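Local coordinates for protein racemase (Pseudovibrio sp. JE062, PDB 3MKC) that belongs to the mandelate racemase/muconate lactonizing enzyme family of the enolase superfamily, pairing an N-terminal capping domain with a C-terminal barrel domain, at residues N70-E73 and K74-R78; L102-F105 and A106-G109; Y115-A118 and G119-G123; Q285-Y288 and N289-G292. All coordinates share one frame; numbering follows the deposited sequence.

Interaction 1 of 4, residues N70-E73 and K74-R78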
ATOM      1  N   ASN A  70     -14.703 -20.115  -6.574  1.00 16.72           N
ATOM      2  CA  ASN A  70     -14.155 -19.758  -5.279  1.00 15.78           C
ATOM      3  C   ASN A  70     -12.728 -19.301  -5.620  1.00 16.34           C
ATOM      4  O   ASN A  70     -12.057 -19.933  -6.436  1.00 17.43           O
ATOM      5  CB  ASN A  70     -14.132 -20.978  -4.353  1.00 16.81           C
ATOM      6  CG  ASN A  70     -13.450 -20.687  -3.040  1.00 17.08           C
ATOM      7  OD1 ASN A  70     -12.223 -20.637  -2.967  1.00 20.23           O
ATOM      8  ND2 ASN A  70     -14.243 -20.470  -1.993  1.00 17.58           N
ATOM      9  N   ILE A  71     -12.277 -18.210  -5.008  1.00 17.30           N
ATOM     10  CA  ILE A  71     -10.956 -17.648  -5.302  1.00 19.00           C
ATOM     11  C   ILE A  71      -9.771 -18.595  -5.099  1.00 19.26           C
ATOM     12  O   ILE A  71      -8.848 -18.631  -5.919  1.00 18.93           O
ATOM     13  CB  ILE A  71     -10.716 -16.346  -4.478  1.00 19.54           C
ATOM     14  CG1 ILE A  71      -9.338 -15.748  -4.787  1.00 22.71           C
ATOM     15  CG2 ILE A  71     -10.808 -16.640  -2.998  1.00 20.35           C
ATOM     16  CD1 ILE A  71      -9.182 -15.267  -6.195  1.00 23.99           C
ATOM     17  N   THR A  72      -9.797 -19.369  -4.022  1.00 18.97           N
ATOM     18  CA  THR A  72      -8.692 -20.277  -3.731  1.00 18.41           C
ATOM     19  C   THR A  72      -8.632 -21.506  -4.626  1.00 18.62           C
ATOM     20  O   THR A  72      -7.570 -22.087  -4.811  1.00 19.86           O
ATOM     21  CB  THR A  72      -8.762 -20.776  -2.289  1.00 17.21           C
ATOM     22  OG1 THR A  72      -9.850 -21.701  -2.165  1.00 20.18           O
ATOM     23  CG2 THR A  72      -8.992 -19.620  -1.338  1.00 16.72           C
ATOM     24  N   GLU A  73      -9.771 -21.895  -5.187  1.00 20.42           N
ATOM     25  CA  GLU A  73      -9.839 -23.087  -6.017  1.00 21.19           C
ATOM     26  C   GLU A  73      -8.780 -23.197  -7.108  1.00 21.21           C
ATOM     27  O   GLU A  73      -8.158 -24.247  -7.272  1.00 20.85           O
ATOM     28  CB  GLU A  73     -11.229 -23.209  -6.637  1.00 22.45           C
ATOM     29  CG  GLU A  73     -11.527 -24.576  -7.222  1.00 25.86           C
ATOM     30  CD  GLU A  73     -12.924 -24.662  -7.815  1.00 26.64           C
ATOM     31  OE1 GLU A  73     -13.899 -24.381  -7.086  1.00 24.94           O
ATOM     32  OE2 GLU A  73     -13.040 -25.008  -9.012  1.00 27.67           O
ATOM     33  N   LYS A  74      -8.559 -22.119  -7.850  1.00 19.68           N
ATOM     34  CA  LYS A  74      -7.581 -22.167  -8.929  1.00 20.41           C
ATOM     35  C   LYS A  74      -6.118 -22.085  -8.500  1.00 20.43           C
ATOM     36  O   LYS A  74      -5.223 -22.165  -9.339  1.00 21.89           O
ATOM     37  CB  LYS A  74      -7.893 -21.073  -9.953  1.00 21.28           C
ATOM     38  CG  LYS A  74      -9.235 -21.256 -10.639  1.00 22.71           C
ATOM     39  CD  LYS A  74      -9.263 -22.523 -11.494  1.00 25.74           C
ATOM     40  CE  LYS A  74     -10.658 -22.763 -12.052  1.00 26.34           C
ATOM     41  NZ  LYS A  74     -10.710 -23.917 -12.988  1.00 27.91           N
ATOM     42  N   ALA A  75      -5.881 -21.935  -7.199  1.00 20.33           N
ATOM     43  CA  ALA A  75      -4.530 -21.855  -6.655  1.00 19.14           C
ATOM     44  C   ALA A  75      -4.127 -23.195  -6.036  1.00 19.90           C
ATOM     45  O   ALA A  75      -2.981 -23.623  -6.155  1.00 21.23           O
ATOM     46  CB  ALA A  75      -4.456 -20.758  -5.603  1.00 18.89           C
ATOM     47  N   ILE A  76      -5.076 -23.851  -5.377  1.00 21.00           N
ATOM     48  CA  ILE A  76      -4.819 -25.145  -4.752  1.00 21.68           C
ATOM     49  C   ILE A  76      -4.235 -26.130  -5.764  1.00 21.00           C
ATOM     50  O   ILE A  76      -4.769 -26.300  -6.863  1.00 21.88           O
ATOM     51  CB  ILE A  76      -6.113 -25.759  -4.175  1.00 22.88           C
ATOM     52  CG1 ILE A  76      -6.776 -24.778  -3.212  1.00 23.07           C
ATOM     53  CG2 ILE A  76      -5.795 -27.083  -3.478  1.00 23.60           C
ATOM     54  CD1 ILE A  76      -5.932 -24.417  -2.024  1.00 25.29           C
ATOM     55  N   GLY A  77      -3.137 -26.773  -5.390  1.00 20.76           N
ATOM     56  CA  GLY A  77      -2.509 -27.737  -6.276  1.00 19.84           C
ATOM     57  C   GLY A  77      -1.398 -27.176  -7.143  1.00 19.82           C
ATOM     58  O   GLY A  77      -0.555 -27.928  -7.633  1.00 20.68           O
ATOM     59  N   ARG A  78      -1.382 -25.859  -7.324  1.00 17.26           N
ATOM     60  CA  ARG A  78      -0.375 -25.212  -8.162  1.00 17.48           C
ATOM     61  C   ARG A  78       0.953 -25.003  -7.440  1.00 16.92           C
ATOM     62  O   ARG A  78       1.005 -24.951  -6.210  1.00 17.79           O
ATOM     63  CB  ARG A  78      -0.896 -23.853  -8.660  1.00 17.59           C
ATOM     64  CG  ARG A  78      -2.174 -23.914  -9.506  1.00 18.17           C
ATOM     65  CD  ARG A  78      -1.947 -24.683 -10.797  1.00 20.01           C
ATOM     66  NE  ARG A  78      -0.975 -24.031 -11.672  1.00 19.10           N
ATOM     67  CZ  ARG A  78      -1.251 -22.992 -12.454  1.00 22.99           C
ATOM     68  NH1 ARG A  78      -2.479 -22.483 -12.474  1.00 19.81           N
ATOM     69  NH2 ARG A  78      -0.303 -22.459 -13.221  1.00 22.57           N
TER
HETATM   70  O   HOH W   1      -9.874 -19.638  -7.972  1.00 22.38           O
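Thr72 O is gripped by two backbone N-H groups: Ala75 N at 2.9 Å and Ile76 N at 3.1 Å. Ile76 N arrives almost end-on to the carbonyl (C=O...N 173°), whereas Ala75 N sits well above the carbonyl plane, so the two donors share the oxygen from different directions. The chain here is a run of turns in the N-terminal capping domain, between helix 52-59 and helix 83-93. An Asx turn at Asn70 begins it, and a type II beta turn from Ala75 to Arg78 ends it, with Gly77 at positive phi. In the Asx turn Asn70 OD1 holds Thr72 twice, taking OG1 at 2.7 Å and the backbone N at 2.9 Å from opposite faces of the amide plane. CG of Asn70 is anti to its own N (chi1 175°), which swings the amide over the following residues. A water links the start of the turn to Lys74: it accepts from Lys74 N at 2.8 Å and donates to Asn70 O. Glu73 and Lys74 run out on the exposed side, and Glu73 OE1 is bonded to Thr63 OG1. Thr72, Ala75 and Ile76 pack on Ile15 of strand 12-22, while Ile71 reaches Met90 of helix 83-93. CG1 of Ile76, placed beside its own backbone N, lies 3.2 Å from Thr72 O.

Interaction 2 of 4, residues L102-F105 and A106-G109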
ATOM      1  N   LEU A 102     -14.097  -5.376  -3.873  1.00 13.13           N
ATOM      2  CA  LEU A 102     -13.798  -6.323  -2.795  1.00 13.84           C
ATOM      3  C   LEU A 102     -13.090  -7.601  -3.224  1.00 14.20           C
ATOM      4  O   LEU A 102     -12.113  -8.018  -2.600  1.00 14.47           O
ATOM      5  CB  LEU A 102     -15.088  -6.703  -2.057  1.00 16.18           C
ATOM      6  CG  LEU A 102     -14.900  -7.553  -0.798  1.00 21.11           C
ATOM      7  CD1 LEU A 102     -14.637  -6.637   0.387  1.00 20.59           C
ATOM      8  CD2 LEU A 102     -16.146  -8.387  -0.530  1.00 23.06           C
ATOM      9  N   GLY A 103     -13.604  -8.236  -4.271  1.00 12.32           N
ATOM     10  CA  GLY A 103     -13.005  -9.467  -4.745  1.00 12.74           C
ATOM     11  C   GLY A 103     -11.512  -9.350  -4.982  1.00 12.34           C
ATOM     12  O   GLY A 103     -10.761 -10.287  -4.711  1.00 13.58           O
HETATM   13  N   MSE A 104     -11.075  -8.201  -5.483  1.00 12.33           N
HETATM   14  CA  MSE A 104      -9.658  -7.998  -5.758  1.00 11.82           C
HETATM   15  C   MSE A 104      -8.826  -7.904  -4.485  1.00 10.89           C
HETATM   16  O   MSE A 104      -7.640  -8.225  -4.501  1.00 13.41           O
HETATM   17  CB  MSE A 104      -9.450  -6.737  -6.610  1.00 12.45           C
HETATM   18  CG  MSE A 104      -9.843  -6.915  -8.081  1.00 13.06           C
HETATM   19 SE   MSE A 104      -8.912  -8.323  -9.021  1.00 16.88          SE
HETATM   20  CE  MSE A 104      -7.106  -7.733  -8.763  1.00 13.33           C
ATOM     21  N   PHE A 105      -9.435  -7.471  -3.383  1.00 12.20           N
ATOM     22  CA  PHE A 105      -8.675  -7.382  -2.139  1.00 12.78           C
ATOM     23  C   PHE A 105      -8.280  -8.813  -1.772  1.00 13.03           C
ATOM     24  O   PHE A 105      -7.150  -9.073  -1.361  1.00 13.80           O
ATOM     25  CB  PHE A 105      -9.508  -6.786  -0.993  1.00 11.85           C
ATOM     26  CG  PHE A 105     -10.135  -5.451  -1.294  1.00 12.54           C
ATOM     27  CD1 PHE A 105      -9.801  -4.723  -2.440  1.00 11.69           C
ATOM     28  CD2 PHE A 105     -11.091  -4.927  -0.422  1.00 10.77           C
ATOM     29  CE1 PHE A 105     -10.414  -3.498  -2.707  1.00 11.22           C
ATOM     30  CE2 PHE A 105     -11.708  -3.703  -0.682  1.00  9.15           C
ATOM     31  CZ  PHE A 105     -11.370  -2.987  -1.827  1.00 12.14           C
ATOM     32  N   ALA A 106      -9.217  -9.741  -1.939  1.00 12.87           N
ATOM     33  CA  ALA A 106      -8.969 -11.141  -1.625  1.00 12.78           C
ATOM     34  C   ALA A 106      -7.870 -11.721  -2.512  1.00 11.82           C
ATOM     35  O   ALA A 106      -6.981 -12.428  -2.037  1.00 12.70           O
ATOM     36  CB  ALA A 106     -10.251 -11.941  -1.792  1.00 13.16           C
ATOM     37  N   LEU A 107      -7.935 -11.421  -3.805  1.00 11.15           N
ATOM     38  CA  LEU A 107      -6.931 -11.920  -4.727  1.00 11.90           C
ATOM     39  C   LEU A 107      -5.575 -11.345  -4.318  1.00 11.89           C
ATOM     40  O   LEU A 107      -4.569 -12.047  -4.334  1.00 14.13           O
ATOM     41  CB  LEU A 107      -7.288 -11.514  -6.163  1.00 11.31           C
ATOM     42  CG  LEU A 107      -6.448 -12.069  -7.320  1.00 13.95           C
ATOM     43  CD1 LEU A 107      -7.217 -11.905  -8.615  1.00 16.75           C
ATOM     44  CD2 LEU A 107      -5.106 -11.350  -7.406  1.00 15.03           C
ATOM     45  N   SER A 108      -5.571 -10.071  -3.934  1.00 11.48           N
ATOM     46  CA  SER A 108      -4.354  -9.378  -3.515  1.00 12.00           C
ATOM     47  C   SER A 108      -3.643 -10.089  -2.359  1.00 13.58           C
ATOM     48  O   SER A 108      -2.427 -10.291  -2.396  1.00 15.29           O
ATOM     49  CB  SER A 108      -4.695  -7.948  -3.099  1.00 11.28           C
ATOM     50  OG  SER A 108      -5.258  -7.218  -4.182  1.00 11.63           O
ATOM     51  N   GLY A 109      -4.401 -10.454  -1.332  1.00 14.33           N
ATOM     52  CA  GLY A 109      -3.807 -11.137  -0.192  1.00 14.26           C
ATOM     53  C   GLY A 109      -3.157 -12.450  -0.582  1.00 14.55           C
ATOM     54  O   GLY A 109      -2.096 -12.810  -0.071  1.00 14.72           O
TER
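The Phe105 ring, on a residue whose O accepts Gly109 N at 3.1 Å, is laid back along the helix. Leu102 CA lies over the centre of one face, 3.8 Å above the plane. With chi1 at -54°, CG lies beside the backbone N and the ring folds back over Leu102. Thr267, Asp49 and Arg290 also pack against this side chain. Ser108 makes the main polar contact. Its OG donates to Met104 O at 2.6 Å while its backbone N reaches the same oxygen at 2.8 Å. The two donors come from opposite faces of the carbonyl plane, holding the oxygen from both sides, and OG further takes a weak bond from Gly292 N. Met104, a selenomethionine bent at chi2 and chi3, lies alongside Leu107 and points the same way, its SE 4.0 Å from Leu107 CD1. Both side chains pack on Trp87 and Tyr91 of helix 83-93, whereas Ala106 faces Tyr58 of helix 52-59. Leu107 N bonds in plane to Gly103 O, and the weaker Ala106 N to Leu102 O bond spans 3.4 Å. This is the early part of helix 102-122 of the capping domain, with the intrahelical serine-to-carbonyl bond, four residues back, familiar from buried alpha helices.

Interaction 3 of 4, residues Y115-A118 and G119-G123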
ATOM      1  N   TYR A 115       4.375 -14.746  -2.819  1.00 16.43           N
ATOM      2  CA  TYR A 115       5.743 -14.253  -2.859  1.00 15.86           C
ATOM      3  C   TYR A 115       6.475 -14.725  -1.610  1.00 16.30           C
ATOM      4  O   TYR A 115       7.662 -15.039  -1.654  1.00 16.97           O
ATOM      5  CB  TYR A 115       5.751 -12.724  -2.950  1.00 15.22           C
ATOM      6  CG  TYR A 115       5.514 -12.237  -4.359  1.00 15.21           C
ATOM      7  CD1 TYR A 115       6.561 -12.177  -5.278  1.00 15.59           C
ATOM      8  CD2 TYR A 115       4.231 -11.916  -4.802  1.00 17.48           C
ATOM      9  CE1 TYR A 115       6.337 -11.820  -6.601  1.00 14.09           C
ATOM     10  CE2 TYR A 115       3.995 -11.557  -6.129  1.00 14.50           C
ATOM     11  CZ  TYR A 115       5.051 -11.516  -7.020  1.00 16.70           C
ATOM     12  OH  TYR A 115       4.826 -11.203  -8.341  1.00 15.44           O
ATOM     13  N   ASP A 116       5.759 -14.781  -0.491  1.00 16.37           N
ATOM     14  CA  ASP A 116       6.364 -15.221   0.758  1.00 16.23           C
ATOM     15  C   ASP A 116       6.631 -16.718   0.669  1.00 17.58           C
ATOM     16  O   ASP A 116       7.724 -17.181   0.985  1.00 17.58           O
ATOM     17  CB  ASP A 116       5.437 -14.897   1.933  1.00 15.96           C
ATOM     18  CG  ASP A 116       6.100 -15.108   3.291  1.00 18.02           C
ATOM     19  OD1 ASP A 116       7.322 -14.878   3.402  1.00 17.03           O
ATOM     20  OD2 ASP A 116       5.391 -15.479   4.250  1.00 17.00           O
ATOM     21  N   LEU A 117       5.635 -17.472   0.218  1.00 16.43           N
ATOM     22  CA  LEU A 117       5.780 -18.917   0.098  1.00 17.76           C
ATOM     23  C   LEU A 117       6.841 -19.327  -0.923  1.00 17.06           C
ATOM     24  O   LEU A 117       7.728 -20.122  -0.612  1.00 16.70           O
ATOM     25  CB  LEU A 117       4.436 -19.547  -0.265  1.00 17.35           C
ATOM     26  CG  LEU A 117       4.419 -21.053  -0.513  1.00 19.58           C
ATOM     27  CD1 LEU A 117       5.103 -21.785   0.647  1.00 17.76           C
ATOM     28  CD2 LEU A 117       2.975 -21.513  -0.677  1.00 18.95           C
ATOM     29  N   ALA A 118       6.760 -18.782  -2.136  1.00 15.92           N
ATOM     30  CA  ALA A 118       7.721 -19.117  -3.188  1.00 16.76           C
ATOM     31  C   ALA A 118       9.153 -18.811  -2.756  1.00 17.51           C
ATOM     32  O   ALA A 118      10.080 -19.570  -3.050  1.00 17.08           O
ATOM     33  CB  ALA A 118       7.392 -18.349  -4.468  1.00 16.05           C
ATOM     34  N   GLY A 119       9.325 -17.690  -2.067  1.00 17.17           N
ATOM     35  CA  GLY A 119      10.647 -17.311  -1.608  1.00 18.02           C
ATOM     36  C   GLY A 119      11.153 -18.294  -0.572  1.00 19.42           C
ATOM     37  O   GLY A 119      12.301 -18.736  -0.627  1.00 20.94           O
ATOM     38  N   LYS A 120      10.297 -18.643   0.380  1.00 19.58           N
ATOM     39  CA  LYS A 120      10.694 -19.572   1.430  1.00 19.79           C
ATOM     40  C   LYS A 120      11.044 -20.948   0.887  1.00 20.10           C
ATOM     41  O   LYS A 120      11.950 -21.602   1.401  1.00 21.68           O
ATOM     42  CB  LYS A 120       9.599 -19.651   2.500  1.00 20.21           C
ATOM     43  CG  LYS A 120       9.508 -18.369   3.330  1.00 18.96           C
ATOM     44  CD  LYS A 120       8.261 -18.306   4.205  1.00 22.12           C
ATOM     45  CE  LYS A 120       8.286 -19.319   5.338  1.00 20.78           C
ATOM     46  NZ  LYS A 120       7.098 -19.148   6.238  1.00 19.81           N
ATOM     47  N   GLN A 121      10.346 -21.388  -0.157  1.00 19.21           N
ATOM     48  CA  GLN A 121      10.642 -22.682  -0.758  1.00 19.47           C
ATOM     49  C   GLN A 121      12.014 -22.624  -1.431  1.00 20.04           C
ATOM     50  O   GLN A 121      12.834 -23.532  -1.285  1.00 19.97           O
ATOM     51  CB  GLN A 121       9.591 -23.060  -1.818  1.00 18.71           C
ATOM     52  CG  GLN A 121       8.159 -23.286  -1.317  1.00 16.87           C
ATOM     53  CD  GLN A 121       7.238 -23.789  -2.424  1.00 19.40           C
ATOM     54  OE1 GLN A 121       7.323 -23.336  -3.566  1.00 18.67           O
ATOM     55  NE2 GLN A 121       6.344 -24.721  -2.089  1.00 17.50           N
ATOM     56  N   LEU A 122      12.258 -21.543  -2.168  1.00 20.23           N
ATOM     57  CA  LEU A 122      13.505 -21.367  -2.897  1.00 19.40           C
ATOM     58  C   LEU A 122      14.635 -20.782  -2.062  1.00 19.81           C
ATOM     59  O   LEU A 122      15.775 -20.693  -2.523  1.00 19.77           O
ATOM     60  CB  LEU A 122      13.264 -20.471  -4.113  1.00 19.79           C
ATOM     61  CG  LEU A 122      12.281 -21.004  -5.155  1.00 19.08           C
ATOM     62  CD1 LEU A 122      11.925 -19.897  -6.143  1.00 21.22           C
ATOM     63  CD2 LEU A 122      12.893 -22.189  -5.869  1.00 20.35           C
ATOM     64  N   GLY A 123      14.318 -20.378  -0.839  1.00 19.79           N
ATOM     65  CA  GLY A 123      15.328 -19.801   0.024  1.00 20.66           C
ATOM     66  C   GLY A 123      15.876 -18.496  -0.521  1.00 21.63           C
ATOM     67  O   GLY A 123      17.076 -18.241  -0.444  1.00 19.92           O
TER
HETATM   68  O   HOH W   2       5.886 -16.475   6.638  1.00 20.09           O
HETATM   69  O   HOH W   3       8.962 -21.767  -5.217  1.00 33.10           O
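The last turns of helix 102-122 join Asp116 to Lys120 and Leu117 to Gln121, pairs four residues apart on the same flank. Their backbones are linked by regular bonds, Lys120 N to Asp116 O at 3.0 Å and Gln121 N to Leu117 O at 2.9 Å. The second of these is nearly straight on to the carbonyl (C=O...N 163°). Aliphatic carbons of Lys120 lie against the carboxylate of Asp116, with CD 3.6 Å from OD1; the bend at chi3 (69°) turns the chain beyond CD so that NZ ends 4.5 Å from OD2, beyond salt-bridge range. A water bridges the gap, 2.6 Å from Asp116 OD2, and accepts from Lys120 NZ. This helix belongs to the N-terminal capping domain, and the polar side chains of these turns find partners in other parts of the chain. Asp116 OD1 takes Leu374 N and OD2 takes Leu45 N, Lys120 bonds through NZ to Tyr43 O, and Tyr115 OH bonds to Thr295 OG1 of helix 293-306. Leu117 CD1 rests 3.9 Å from Gln121 CG, where the two side chains cross obliquely. A second water donates to both Ala118 O and Gln121 OE1, bridging backbone to amide, while Gln121 NE2 is held by Asp38 OD2 and Ala10 O. Leu122 CG lies 3.4 Å from Ala118 O, and Gly123 then leaves the helix with positive phi.

Interaction 4 of 4, residues Q285-Y288 and N289-G292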
ATOM      1  N   GLN A 285      -1.265   5.528  -6.415  1.00  9.63           N
ATOM      2  CA  GLN A 285      -1.178   4.990  -5.068  1.00 10.35           C
ATOM      3  C   GLN A 285      -1.891   3.650  -4.870  1.00 11.58           C
ATOM      4  O   GLN A 285      -2.306   3.320  -3.754  1.00 12.88           O
ATOM      5  CB  GLN A 285      -1.710   6.027  -4.076  1.00 10.05           C
ATOM      6  CG  GLN A 285      -0.970   7.359  -4.188  1.00 12.50           C
ATOM      7  CD  GLN A 285      -1.500   8.430  -3.253  1.00 13.30           C
ATOM      8  OE1 GLN A 285      -2.699   8.683  -3.197  1.00 13.51           O
ATOM      9  NE2 GLN A 285      -0.596   9.075  -2.523  1.00 12.37           N
ATOM     10  N   SER A 286      -2.026   2.883  -5.953  1.00 11.22           N
ATOM     11  CA  SER A 286      -2.665   1.569  -5.890  1.00  9.91           C
ATOM     12  C   SER A 286      -2.080   0.791  -4.708  1.00 11.24           C
ATOM     13  O   SER A 286      -0.866   0.713  -4.543  1.00 11.78           O
ATOM     14  CB  SER A 286      -2.424   0.819  -7.195  1.00 12.48           C
ATOM     15  OG  SER A 286      -2.830   1.619  -8.295  1.00 14.38           O
ATOM     16  N   ASP A 287      -2.959   0.200  -3.905  1.00 11.74           N
ATOM     17  CA  ASP A 287      -2.569  -0.522  -2.685  1.00 11.85           C
ATOM     18  C   ASP A 287      -2.207  -2.000  -2.850  1.00 11.01           C
ATOM     19  O   ASP A 287      -2.866  -2.732  -3.576  1.00 12.14           O
ATOM     20  CB  ASP A 287      -3.709  -0.390  -1.671  1.00 12.79           C
ATOM     21  CG  ASP A 287      -3.302  -0.770  -0.260  1.00 13.65           C
ATOM     22  OD1 ASP A 287      -2.568  -1.758  -0.078  1.00 15.17           O
ATOM     23  OD2 ASP A 287      -3.745  -0.074   0.675  1.00 17.42           O
ATOM     24  N   TYR A 288      -1.162  -2.426  -2.142  1.00 12.04           N
ATOM     25  CA  TYR A 288      -0.691  -3.809  -2.171  1.00 12.24           C
ATOM     26  C   TYR A 288      -1.802  -4.807  -1.902  1.00 13.38           C
ATOM     27  O   TYR A 288      -1.943  -5.810  -2.604  1.00 14.01           O
ATOM     28  CB  TYR A 288       0.376  -4.039  -1.095  1.00 13.29           C
ATOM     29  CG  TYR A 288       1.553  -3.104  -1.138  1.00  9.91           C
ATOM     30  CD1 TYR A 288       2.674  -3.396  -1.915  1.00 12.55           C
ATOM     31  CD2 TYR A 288       1.551  -1.922  -0.401  1.00 10.93           C
ATOM     32  CE1 TYR A 288       3.763  -2.535  -1.958  1.00 11.40           C
ATOM     33  CE2 TYR A 288       2.635  -1.053  -0.437  1.00 12.23           C
ATOM     34  CZ  TYR A 288       3.737  -1.364  -1.220  1.00 12.89           C
ATOM     35  OH  TYR A 288       4.800  -0.487  -1.289  1.00 13.27           O
ATOM     36  N   ASN A 289      -2.579  -4.534  -0.862  1.00 14.29           N
ATOM     37  CA  ASN A 289      -3.633  -5.447  -0.452  1.00 14.56           C
ATOM     38  C   ASN A 289      -5.006  -5.156  -1.036  1.00 14.71           C
ATOM     39  O   ASN A 289      -6.018  -5.664  -0.540  1.00 13.22           O
ATOM     40  CB  ASN A 289      -3.706  -5.483   1.082  1.00 16.67           C
ATOM     41  CG  ASN A 289      -3.822  -4.099   1.694  1.00 16.68           C
ATOM     42  OD1 ASN A 289      -4.748  -3.348   1.382  1.00 17.80           O
ATOM     43  ND2 ASN A 289      -2.876  -3.753   2.571  1.00 13.79           N
ATOM     44  N   ARG A 290      -5.042  -4.352  -2.096  1.00 11.90           N
ATOM     45  CA  ARG A 290      -6.303  -4.012  -2.739  1.00 12.09           C
ATOM     46  C   ARG A 290      -6.302  -4.239  -4.248  1.00 12.39           C
ATOM     47  O   ARG A 290      -7.194  -4.893  -4.792  1.00 13.35           O
ATOM     48  CB  ARG A 290      -6.650  -2.534  -2.512  1.00 11.72           C
ATOM     49  CG  ARG A 290      -7.023  -2.128  -1.093  1.00 10.51           C
ATOM     50  CD  ARG A 290      -7.173  -0.604  -1.021  1.00  8.70           C
ATOM     51  NE  ARG A 290      -8.284  -0.104  -1.834  1.00 11.65           N
ATOM     52  CZ  ARG A 290      -9.553  -0.080  -1.433  1.00 11.22           C
ATOM     53  NH1 ARG A 290      -9.874  -0.521  -0.223  1.00 11.71           N
ATOM     54  NH2 ARG A 290     -10.501   0.383  -2.240  1.00 10.72           N
ATOM     55  N   CYS A 291      -5.286  -3.694  -4.913  1.00 12.64           N
ATOM     56  CA  CYS A 291      -5.217  -3.714  -6.373  1.00 11.77           C
ATOM     57  C   CYS A 291      -4.810  -4.948  -7.143  1.00 10.90           C
ATOM     58  O   CYS A 291      -4.884  -4.937  -8.368  1.00 12.52           O
ATOM     59  CB  CYS A 291      -4.331  -2.563  -6.850  1.00 12.15           C
ATOM     60  SG  CYS A 291      -2.562  -2.923  -6.749  1.00 13.46           S
ATOM     61  N   GLY A 292      -4.385  -6.004  -6.455  1.00  9.63           N
ATOM     62  CA  GLY A 292      -3.963  -7.199  -7.162  1.00  8.80           C
ATOM     63  C   GLY A 292      -2.602  -7.682  -6.680  1.00  9.40           C
ATOM     64  O   GLY A 292      -1.974  -8.509  -7.326  1.00 12.02           O
TER
HETATM   65  O   HOH W   4      -5.862   0.447  -4.078  1.00 15.26           O
HETATM   66  O   HOH W   5      -2.576  -0.834   3.031  1.00 22.90           O
HETATM   67  O   HOH W   6      -5.418  -0.894   2.660  1.00 32.74           O
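Asp287 supplies both backbone and carboxylate acceptors to the residues that follow it. Asp287 O takes two N-H groups. Cys291 N comes at 2.9 Å in the carbonyl plane, and Arg290 N at 3.1 Å from well above it. The carboxylate makes an Asx turn: OD1 accepts Asn289 N at 2.9 Å on its anti side, 34° out of the carboxylate plane. Two waters donate to OD2, one of them accepting from Asn289 ND2 and the other donating to Asn289 OD1, so two waters bridge the carboxylate and the amide, whose planes are 44° apart. A third water accepts from Asp287 N and, weakly, from Arg290 NE at the guanidinium edge. By packing, Arg290 CD lies 3.5 Å from Asp287 CB, its chain crossing the aspartate at about a right angle, and Cys291 SG lies 3.8 Å from Ser286 CB. Arg290 NH1 forms a salt bridge to Asp49 OD2, and Asn289 ND2 bonds to Thr321 OG1. This loop leaves the C-terminal end of strand 283-284, the end of the barrel where active sites of this superfamily are found. Bonds to both carboxylate oxygens and to the carbonyl therefore fix the aspartate's orientation within a tight turn.

Interactions 1, 2 and 3 follow one another along the N-terminal capping domain, and interaction 4 comes much later, in the barrel domain. Interactions 2 and 3 share helix 102-122, one near each end, with centres about 21 Å apart. Interaction 1 borders this helix where Ile71 CD1 meets Leu107 CB at 4.2 Å; its centre is about 14 Å from that of interaction 2. The closest pair is interactions 2 and 4, about 9 Å between centres, which touch directly: Phe105 CZ lies 3.3 Å from Arg290 NH1. Helix 102-122 thus packs on the turns of interaction 1 and on the barrel loop of interaction 4, forming part of the interface between the domains.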